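Local coordinates for periplasmic binding protein (Agrobacterium tumefaciens str. B6, PDB 5L9G) that binds the opine mannopine in a cleft and probably delivers it, as a periplasmic binding protein, to an ABC transporter for uptake, at residues S122-W127 against F240-N245; K138-F143 against M222-G227. All coordinates share one frame; numbering follows the deposited sequence.

Interaction 1: S122-W127 against F240-N245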
loop_
_atom_site.group_PDB
_atom_site.type_symbol
_atom_site.label_atom_id
_atom_site.label_comp_id
_atom_site.label_asym_id
_atom_site.label_seq_id
_atom_site.Cartn_x
_atom_site.Cartn_y
_atom_site.Cartn_z
ATOM N N SER A 122 2.197 1.695 -6.019
ATOM C CA SER A 122 3.655 1.637 -5.878
ATOM C C SER A 122 4.087 2.345 -4.608
ATOM O O SER A 122 3.495 3.368 -4.236
ATOM C CB SER A 122 4.344 2.295 -7.073
ATOM O OG SER A 122 4.075 1.671 -8.318
ATOM N N THR A 123 5.106 1.794 -3.944
ATOM C CA THR A 123 5.794 2.414 -2.810
ATOM C C THR A 123 7.051 2.953 -3.492
ATOM O O THR A 123 7.900 2.166 -3.917
ATOM C CB THR A 123 6.088 1.396 -1.724
ATOM O OG1 THR A 123 4.845 0.881 -1.237
ATOM C CG2 THR A 123 6.867 1.998 -0.584
ATOM N N LEU A 124 7.115 4.275 -3.690
ATOM C CA LEU A 124 8.144 4.880 -4.525
ATOM C C LEU A 124 8.858 6.070 -3.888
ATOM O O LEU A 124 8.435 6.556 -2.845
ATOM C CB LEU A 124 7.507 5.276 -5.912
ATOM C CG LEU A 124 6.218 6.143 -5.887
ATOM C CD1 LEU A 124 6.496 7.579 -5.387
ATOM C CD2 LEU A 124 5.612 6.242 -7.289
ATOM N N ILE A 125 9.910 6.565 -4.570
ATOM C CA ILE A 125 10.737 7.703 -4.150
ATOM C C ILE A 125 10.194 8.984 -4.758
ATOM O O ILE A 125 10.093 9.079 -5.974
ATOM C CB ILE A 125 12.215 7.490 -4.631
ATOM C CG1 ILE A 125 12.820 6.223 -4.022
ATOM C CG2 ILE A 125 13.123 8.734 -4.356
ATOM C CD1 ILE A 125 13.998 5.639 -4.879
ATOM N N ALA A 126 9.973 9.997 -3.928
ATOM C CA ALA A 126 9.579 11.340 -4.376
ATOM C C ALA A 126 10.558 12.314 -3.744
ATOM O O ALA A 126 11.020 12.076 -2.623
ATOM C CB ALA A 126 8.159 11.676 -3.913
ATOM N N TRP A 127 10.874 13.404 -4.448
ATOM C CA TRP A 127 11.795 14.392 -3.906
ATOM C C TRP A 127 11.316 15.801 -4.128
ATOM O O TRP A 127 10.535 16.084 -5.052
ATOM C CB TRP A 127 13.217 14.199 -4.443
ATOM C CG TRP A 127 13.402 14.667 -5.860
ATOM C CD1 TRP A 127 13.721 15.928 -6.278
ATOM C CD2 TRP A 127 13.209 13.882 -7.053
ATOM N NE1 TRP A 127 13.772 15.969 -7.659
ATOM C CE2 TRP A 127 13.484 14.722 -8.157
ATOM C CE3 TRP A 127 12.888 12.531 -7.292
ATOM C CZ2 TRP A 127 13.438 14.258 -9.485
ATOM C CZ3 TRP A 127 12.849 12.070 -8.604
ATOM C CH2 TRP A 127 13.107 12.928 -9.684
ATOM N N PHE A 240 7.155 18.790 -6.128
ATOM C CA PHE A 240 7.853 17.527 -6.013
ATOM C C PHE A 240 7.838 16.782 -7.317
ATOM O O PHE A 240 7.009 17.043 -8.200
ATOM C CB PHE A 240 7.211 16.646 -4.923
ATOM C CG PHE A 240 7.745 16.879 -3.527
ATOM C CD1 PHE A 240 7.660 18.140 -2.928
ATOM C CD2 PHE A 240 8.297 15.834 -2.793
ATOM C CE1 PHE A 240 8.141 18.350 -1.627
ATOM C CE2 PHE A 240 8.775 16.048 -1.488
ATOM C CZ PHE A 240 8.683 17.303 -0.910
ATOM N N ALA A 241 8.758 15.843 -7.432
ATOM C CA ALA A 241 8.847 14.954 -8.584
ATOM C C ALA A 241 9.013 13.567 -8.020
ATOM O O ALA A 241 9.313 13.415 -6.831
ATOM C CB ALA A 241 10.034 15.311 -9.464
ATOM N N TYR A 242 8.779 12.554 -8.848
ATOM C CA TYR A 242 8.938 11.173 -8.401
ATOM C C TYR A 242 9.306 10.286 -9.552
ATOM O O TYR A 242 9.234 10.707 -10.704
ATOM C CB TYR A 242 7.684 10.667 -7.660
ATOM C CG TYR A 242 6.444 10.515 -8.526
ATOM C CD1 TYR A 242 5.566 11.575 -8.709
ATOM C CD2 TYR A 242 6.106 9.283 -9.085
ATOM C CE1 TYR A 242 4.373 11.418 -9.422
ATOM C CE2 TYR A 242 4.916 9.110 -9.804
ATOM C CZ TYR A 242 4.047 10.181 -9.969
ATOM O OH TYR A 242 2.869 10.024 -10.684
ATOM N N THR A 243 9.713 9.063 -9.239
ATOM C CA THR A 243 10.082 8.050 -10.228
ATOM C C THR A 243 9.509 6.701 -9.785
ATOM O O THR A 243 9.310 6.471 -8.592
ATOM C CB THR A 243 11.632 7.972 -10.371
ATOM O OG1 THR A 243 11.954 6.953 -11.295
ATOM C CG2 THR A 243 12.348 7.650 -9.048
ATOM N N PHE A 244 9.309 5.791 -10.740
ATOM C CA PHE A 244 8.909 4.418 -10.412
ATOM C C PHE A 244 10.174 3.541 -10.299
ATOM O O PHE A 244 10.051 2.352 -9.976
ATOM C CB PHE A 244 7.967 3.836 -11.484
ATOM C CG PHE A 244 6.550 4.365 -11.385
ATOM C CD1 PHE A 244 5.626 3.771 -10.531
ATOM C CD2 PHE A 244 6.137 5.440 -12.163
ATOM C CE1 PHE A 244 4.308 4.259 -10.445
ATOM C CE2 PHE A 244 4.828 5.928 -12.072
ATOM C CZ PHE A 244 3.922 5.338 -11.215
ATOM N N ASN A 245 11.386 4.106 -10.596
ATOM C CA ASN A 245 12.626 3.316 -10.498
ATOM C C ASN A 245 12.825 2.828 -9.060
ATOM O O ASN A 245 12.731 3.637 -8.130
ATOM C CB ASN A 245 13.850 4.128 -10.936
ATOM C CG ASN A 245 15.069 3.253 -11.090
ATOM O OD1 ASN A 245 15.077 2.300 -11.885
ATOM N ND2 ASN A 245 16.070 3.470 -10.246
HETATM O O HOH W 1 10.611 4.800 -6.727
#
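Phe240 lays its ring obliquely against Trp127, at the end of segment 122-127, with Phe240 CD2 3.2 Å from Trp127 O. One residue on, Ala241 and Trp127 form an antiparallel hydrogen-bonded pair: Trp127 N gives to Ala241 O at 2.8 Å, and Ala241 N returns the bond to Trp127 O. Trp127 carries CG between its own backbone N and carbonyl carbon (chi1 76°), which folds the indole back over the neighbouring strand, and Ala241 CB sits under its six-membered ring, 3.8 Å from the centroid, in a CH-pi contact. Trp127 NE1 is bonded to Gly133 O. Tyr242 faces Ala126 in a non-hydrogen-bonded pair; Tyr242 CD2 lies 3.6 Å from Leu124 CD2, while its hydroxyl reaches Gln231. Thr243 N makes a long bond to Ile125 O (3.3 Å), and a water bridges Ile125 N, Thr243 O and Asn245 O. Phe244 receives Leu124 CD2 over one face and, at its edge, Ser122 OG, which is hydrogen-bonded to Gln319 OE1. At Asn245 the chain turns a corner, its N bonded to Thr243 OG1 in an ST turn. This is an antiparallel ladder whose loose end a water bridges, within the mixed alpha/beta fold of a solute-binding protein.

Interaction 2: K138-F143 against M222-G227. With MO0 (mannopine), chain C.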
loop_
_atom_site.group_PDB
_atom_site.type_symbol
_atom_site.label_atom_id
_atom_site.label_comp_id
_atom_site.label_asym_id
_atom_site.label_seq_id
_atom_site.Cartn_x
_atom_site.Cartn_y
_atom_site.Cartn_z
ATOM N N LYS A 138 17.190 9.185 -7.857
ATOM C CA LYS A 138 16.413 8.410 -8.829
ATOM C C LYS A 138 16.502 6.888 -8.614
ATOM O O LYS A 138 16.153 6.124 -9.513
ATOM C CB LYS A 138 16.818 8.820 -10.255
ATOM C CG LYS A 138 16.408 10.264 -10.598
ATOM C CD LYS A 138 17.003 10.746 -11.900
ATOM C CE LYS A 138 16.663 12.192 -12.184
ATOM N NZ LYS A 138 15.278 12.359 -12.697
ATOM N N SER A 139 16.991 6.458 -7.434
ATOM C CA SER A 139 17.203 5.048 -7.061
ATOM C C SER A 139 17.287 4.961 -5.547
ATOM O O SER A 139 17.469 5.990 -4.885
ATOM C CB SER A 139 18.523 4.530 -7.656
ATOM O OG SER A 139 19.660 4.996 -6.935
ATOM N N MET A 140 17.172 3.736 -4.979
ATOM C CA MET A 140 17.298 3.583 -3.520
ATOM C C MET A 140 18.721 3.880 -3.046
ATOM O O MET A 140 18.886 4.423 -1.953
ATOM C CB MET A 140 16.897 2.187 -3.055
ATOM C CG MET A 140 15.432 2.000 -2.962
ATOM S SD MET A 140 14.573 3.277 -1.994
ATOM C CE MET A 140 12.933 2.886 -2.488
ATOM N N ALA A 141 19.739 3.549 -3.864
ATOM C CA ALA A 141 21.132 3.877 -3.525
ATOM C C ALA A 141 21.211 5.409 -3.316
ATOM O O ALA A 141 21.723 5.854 -2.290
ATOM C CB ALA A 141 22.084 3.427 -4.642
ATOM N N ASP A 142 20.600 6.194 -4.227
ATOM C CA ASP A 142 20.560 7.665 -4.150
ATOM C C ASP A 142 19.813 8.127 -2.907
ATOM O O ASP A 142 20.278 9.032 -2.219
ATOM C CB ASP A 142 19.881 8.271 -5.391
ATOM C CG ASP A 142 20.656 8.272 -6.688
ATOM O OD1 ASP A 142 21.882 8.008 -6.649
ATOM O OD2 ASP A 142 20.056 8.633 -7.739
ATOM N N PHE A 143 18.643 7.511 -2.621
ATOM C CA PHE A 143 17.829 7.879 -1.459
ATOM C C PHE A 143 18.661 7.745 -0.169
ATOM O O PHE A 143 18.577 8.607 0.708
ATOM C CB PHE A 143 16.595 6.977 -1.375
ATOM C CG PHE A 143 15.585 7.454 -0.358
ATOM C CD1 PHE A 143 15.650 7.030 0.971
ATOM C CD2 PHE A 143 14.573 8.334 -0.723
ATOM C CE1 PHE A 143 14.720 7.483 1.918
ATOM C CE2 PHE A 143 13.627 8.768 0.217
ATOM C CZ PHE A 143 13.726 8.366 1.533
ATOM N N MET A 222 13.018 14.404 0.690
ATOM C CA MET A 222 12.723 13.197 -0.087
ATOM C C MET A 222 11.931 12.266 0.805
ATOM O O MET A 222 12.033 12.358 2.029
ATOM C CB MET A 222 13.984 12.527 -0.654
ATOM C CG MET A 222 14.987 12.122 0.428
ATOM S SD MET A 222 16.432 11.343 -0.338
ATOM C CE MET A 222 17.398 12.796 -0.882
ATOM N N ILE A 223 11.135 11.381 0.193
ATOM C CA ILE A 223 10.225 10.508 0.950
ATOM C C ILE A 223 9.959 9.249 0.160
ATOM O O ILE A 223 9.868 9.288 -1.072
ATOM C CB ILE A 223 8.880 11.278 1.268
ATOM C CG1 ILE A 223 7.866 10.437 2.067
ATOM C CG2 ILE A 223 8.194 11.854 -0.018
ATOM C CD1 ILE A 223 6.669 11.265 2.593
ATOM N N ILE A 224 9.825 8.135 0.877
ATOM C CA ILE A 224 9.339 6.903 0.280
ATOM C C ILE A 224 7.892 6.792 0.746
ATOM O O ILE A 224 7.627 6.652 1.950
ATOM C CB ILE A 224 10.146 5.631 0.626
ATOM C CG1 ILE A 224 11.619 5.757 0.169
ATOM C CG2 ILE A 224 9.458 4.410 -0.041
ATOM C CD1 ILE A 224 12.568 4.738 0.828
ATOM N N THR A 225 6.957 6.884 -0.200
ATOM C CA THR A 225 5.526 6.748 0.120
ATOM C C THR A 225 4.776 6.228 -1.132
ATOM O O THR A 225 5.391 5.871 -2.141
ATOM C CB THR A 225 4.938 8.044 0.774
ATOM O OG1 THR A 225 3.627 7.781 1.303
ATOM C CG2 THR A 225 4.894 9.233 -0.199
ATOM N N TRP A 226 3.454 6.186 -1.037
ATOM C CA TRP A 226 2.583 5.614 -2.059
ATOM C C TRP A 226 2.295 6.604 -3.193
ATOM O O TRP A 226 2.028 7.778 -2.945
ATOM C CB TRP A 226 1.323 5.040 -1.372
ATOM C CG TRP A 226 1.714 4.086 -0.257
ATOM C CD1 TRP A 226 2.550 3.010 -0.365
ATOM C CD2 TRP A 226 1.233 4.091 1.097
ATOM N NE1 TRP A 226 2.659 2.364 0.853
ATOM C CE2 TRP A 226 1.829 2.986 1.760
ATOM C CE3 TRP A 226 0.363 4.929 1.825
ATOM C CZ2 TRP A 226 1.616 2.719 3.113
ATOM C CZ3 TRP A 226 0.072 4.606 3.147
ATOM C CH2 TRP A 226 0.699 3.518 3.783
ATOM N N GLY A 227 2.400 6.107 -4.428
ATOM C CA GLY A 227 2.266 6.894 -5.657
ATOM C C GLY A 227 1.038 7.784 -5.744
ATOM O O GLY A 227 1.117 8.914 -6.232
HETATM O OAB MO0 C . -2.774 -3.753 5.746
HETATM C CAF MO0 C . -2.977 -2.616 6.541
HETATM C CAG MO0 C . -2.363 -1.358 5.956
HETATM O OAC MO0 C . -1.049 -1.234 6.377
HETATM C CAH MO0 C . -2.545 -1.206 4.466
HETATM O OAM MO0 C . -3.874 -1.282 4.104
HETATM C CAI MO0 C . -1.884 0.026 3.846
HETATM O OAD MO0 C . -2.425 1.202 4.368
HETATM C CAJ MO0 C . -1.903 -0.011 2.345
HETATM O OAE MO0 C . -1.238 -1.159 1.902
HETATM C CAK MO0 C . -1.355 1.254 1.666
HETATM N N MO0 C . -2.327 1.719 0.668
HETATM C CA MO0 C . -1.788 2.794 -0.201
HETATM C C MO0 C . -2.336 4.133 0.230
HETATM O O MO0 C . -3.009 4.211 1.280
HETATM C CB MO0 C . -2.040 2.553 -1.671
HETATM C CG MO0 C . -3.467 2.848 -2.080
HETATM C CD MO0 C . -3.873 2.169 -3.341
HETATM O OE1 MO0 C . -3.868 2.925 -4.520
HETATM N NE2 MO0 C . -4.226 0.980 -3.401
HETATM O OXT MO0 C . -2.072 5.195 -0.416
#
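Phe143 holds CG anti to its backbone N (chi1 -170°), sending the ring off the short helix and in between Met222 and Ile224 of the strand. Met222, with CG between its N and carbonyl carbon (chi1 59°) and the chain bent at its last torsion, runs past the phenylalanine in the opposite direction and sets its sulfur over one face, 4.0 Å from the ring centroid, as a Met-aromatic contact. The opposite face takes Ile224 CG1, 3.7 Å from the centroid and 18° off the normal, in a CH-pi contact. Ile223 N lies at the rim, near the ring plane, 3.6 Å from Phe143 CE2. At the start of the helix, three residues before Phe143, Met140 meets Ile224 tip to tip, Met140 SD to Ile224 CD1 at 3.8 Å. Ser139 is the N-cap, its OG accepting from Asp142 N at 3.1 Å, and Asp142 OD2 in turn takes Lys138 N. At the far end of the strand Trp226 lays a ring face against mannopine, whose C is 3.2 Å from Trp226 CE3. All the touching side chains are buried and apolar, so dispersion and shape hold the helix to the strand, while the polar bonds fix the helix start and the tryptophan's aromatic face offers the ligand a flat surface.

In the fold
Both interactions work on one sheet. Strand 115-128 pairs with 240-256 in interaction 1 and, along its other edge, with 222-226, the strand that interaction 2 packs against helix 140-144; Leu124 N to Thr225 O is one of the rungs between them. Interaction 1 is partly buried and relies on backbone hydrogen bonds, a water and aromatic cover, whereas interaction 2 is wholly buried and joins its segments mainly through apolar side chains, with no backbone bond between them. They also touch directly: Asn245 ND2 bonds Lys138 O, and Ile125 CD1 packs on Ser139. In sequence, interaction 2 is nested inside the loop that interaction 1 closes, and its strand leads on to the ligand.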